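Long-range contact in surface layer protein (PDB 4UJ8), which probably self-assembles with copies of itself, with calcium bound, into the surface layer that coats the cells of Geobacillus stearothermophilus: residues T215-L220 with P230-V235. Residues are numbered along the deposited sequence; the frame is centred on the assembly and turned at random.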
loop_
_atom_site.group_PDB
_atom_site.type_symbol
_atom_site.label_atom_id
_atom_site.label_comp_id
_atom_site.label_asym_id
_atom_site.label_seq_id
_atom_site.Cartn_x
_atom_site.Cartn_y
_atom_site.Cartn_z
ATOM N N THR A 215 -20.784 16.540 -28.551
ATOM C CA THR A 215 -21.238 16.057 -27.262
ATOM C C THR A 215 -21.064 14.562 -27.223
ATOM O O THR A 215 -21.485 13.860 -28.144
ATOM C CB THR A 215 -22.710 16.438 -27.006
ATOM O OG1 THR A 215 -22.822 17.866 -26.979
ATOM C CG2 THR A 215 -23.197 15.870 -25.676
ATOM N N VAL A 216 -20.427 14.077 -26.163
ATOM C CA VAL A 216 -20.206 12.650 -25.995
ATOM C C VAL A 216 -20.578 12.214 -24.598
ATOM O O VAL A 216 -20.695 13.030 -23.691
ATOM C CB VAL A 216 -18.738 12.250 -26.237
ATOM C CG1 VAL A 216 -18.362 12.420 -27.684
ATOM C CG2 VAL A 216 -17.797 13.056 -25.339
ATOM N N THR A 217 -20.760 10.909 -24.437
ATOM C CA THR A 217 -20.871 10.313 -23.119
ATOM C C THR A 217 -19.566 9.612 -22.842
ATOM O O THR A 217 -19.131 8.787 -23.640
ATOM C CB THR A 217 -22.023 9.309 -23.036
ATOM O OG1 THR A 217 -23.253 10.007 -23.246
ATOM C CG2 THR A 217 -22.048 8.621 -21.672
ATOM N N LEU A 218 -18.923 9.971 -21.730
ATOM C CA LEU A 218 -17.731 9.281 -21.279
ATOM C C LEU A 218 -18.107 8.322 -20.160
ATOM O O LEU A 218 -18.717 8.723 -19.169
ATOM C CB LEU A 218 -16.671 10.277 -20.794
ATOM C CG LEU A 218 -16.096 11.232 -21.847
ATOM C CD1 LEU A 218 -14.918 12.025 -21.279
ATOM C CD2 LEU A 218 -15.658 10.469 -23.087
ATOM N N THR A 219 -17.762 7.054 -20.335
ATOM C CA THR A 219 -18.035 6.049 -19.316
ATOM C C THR A 219 -16.726 5.595 -18.693
ATOM O O THR A 219 -15.854 5.021 -19.359
ATOM C CB THR A 219 -18.785 4.826 -19.881
ATOM O OG1 THR A 219 -19.939 5.265 -20.602
ATOM C CG2 THR A 219 -19.225 3.892 -18.756
ATOM N N LEU A 220 -16.594 5.876 -17.407
ATOM C CA LEU A 220 -15.443 5.432 -16.636
ATOM C C LEU A 220 -15.669 4.005 -16.169
ATOM O O LEU A 220 -16.721 3.707 -15.613
ATOM C CB LEU A 220 -15.220 6.347 -15.430
ATOM C CG LEU A 220 -14.648 7.751 -15.635
ATOM C CD1 LEU A 220 -15.535 8.643 -16.501
ATOM C CD2 LEU A 220 -14.421 8.388 -14.269
ATOM N N PRO A 230 -19.569 1.222 -13.319
ATOM C CA PRO A 230 -19.207 2.262 -14.290
ATOM C C PRO A 230 -19.928 3.573 -14.027
ATOM O O PRO A 230 -21.063 3.573 -13.558
ATOM C CB PRO A 230 -19.647 1.664 -15.628
ATOM C CG PRO A 230 -19.540 0.188 -15.412
ATOM C CD PRO A 230 -19.993 -0.021 -13.988
ATOM N N ILE A 231 -19.263 4.681 -14.333
ATOM C CA ILE A 231 -19.854 5.999 -14.156
ATOM C C ILE A 231 -19.881 6.690 -15.511
ATOM O O ILE A 231 -18.844 6.794 -16.169
ATOM C CB ILE A 231 -19.052 6.869 -13.155
ATOM C CG1 ILE A 231 -18.996 6.197 -11.780
ATOM C CG2 ILE A 231 -19.661 8.254 -13.039
ATOM C CD1 ILE A 231 -18.206 7.005 -10.739
ATOM N N ALA A 232 -21.060 7.127 -15.938
ATOM C CA ALA A 232 -21.197 7.807 -17.224
ATOM C C ALA A 232 -21.420 9.298 -17.027
ATOM O O ALA A 232 -22.312 9.722 -16.286
ATOM C CB ALA A 232 -22.352 7.207 -18.032
ATOM N N ILE A 233 -20.608 10.089 -17.716
ATOM C CA ILE A 233 -20.737 11.536 -17.706
ATOM C C ILE A 233 -20.815 12.063 -19.143
ATOM O O ILE A 233 -19.968 11.743 -19.980
ATOM C CB ILE A 233 -19.554 12.196 -16.978
ATOM C CG1 ILE A 233 -19.477 11.696 -15.531
ATOM C CG2 ILE A 233 -19.689 13.712 -17.016
ATOM C CD1 ILE A 233 -18.145 11.989 -14.833
ATOM N N THR A 234 -21.849 12.852 -19.417
ATOM C CA THR A 234 -21.998 13.513 -20.706
ATOM C C THR A 234 -21.139 14.772 -20.728
ATOM O O THR A 234 -21.180 15.569 -19.790
ATOM C CB THR A 234 -23.465 13.881 -20.991
ATOM O OG1 THR A 234 -24.271 12.694 -20.962
ATOM C CG2 THR A 234 -23.600 14.557 -22.354
ATOM N N VAL A 235 -20.363 14.943 -21.792
ATOM C CA VAL A 235 -19.485 16.098 -21.923
ATOM C C VAL A 235 -19.886 16.901 -23.150
ATOM O O VAL A 235 -19.869 16.375 -24.256
ATOM C CB VAL A 235 -18.005 15.690 -22.063
ATOM C CG1 VAL A 235 -17.126 16.937 -22.214
ATOM C CG2 VAL A 235 -17.542 14.844 -20.861
#
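Leu218 touches Val235 CG2 with its CD1, 3.9 Å away, the two side chains meeting at an angle on the buried face of an antiparallel beta hairpin. The contact is diagonal, since Leu218 pairs in register with Ile233. Val235 can answer because its CG1 lies anti to the backbone N (chi1 179°), which puts CG2 beside that N and within range of Leu218. Val216, Leu220, Ile231 and Ile233 line the same face. The other face is more polar. Thr215 and Thr234 bring their CG2 methyls within 3.6 Å of each other, while the hydroxyls of Thr217 and Thr234, OG1 to OG1, stay 3.7 Å apart and form no bond. Thr217 instead turns its CG2 to Ala232 CB at 3.9 Å, and Thr219 CG2 touches Pro230 CB, 3.9 Å away. Between the two faces runs the backbone ladder, the bond from Ile233 N to Leu218 O being 2.7 Å long and 172° at the hydrogen. Six such bonds set the register of these two inner strands in the mixed sheet of the fragment's second domain; the aliphatic face is buried against strands 179-184, 123-126 and 149-152, while the threonine face, which Ala232 shares, is partly exposed and mixes hydroxyls with methyl contacts.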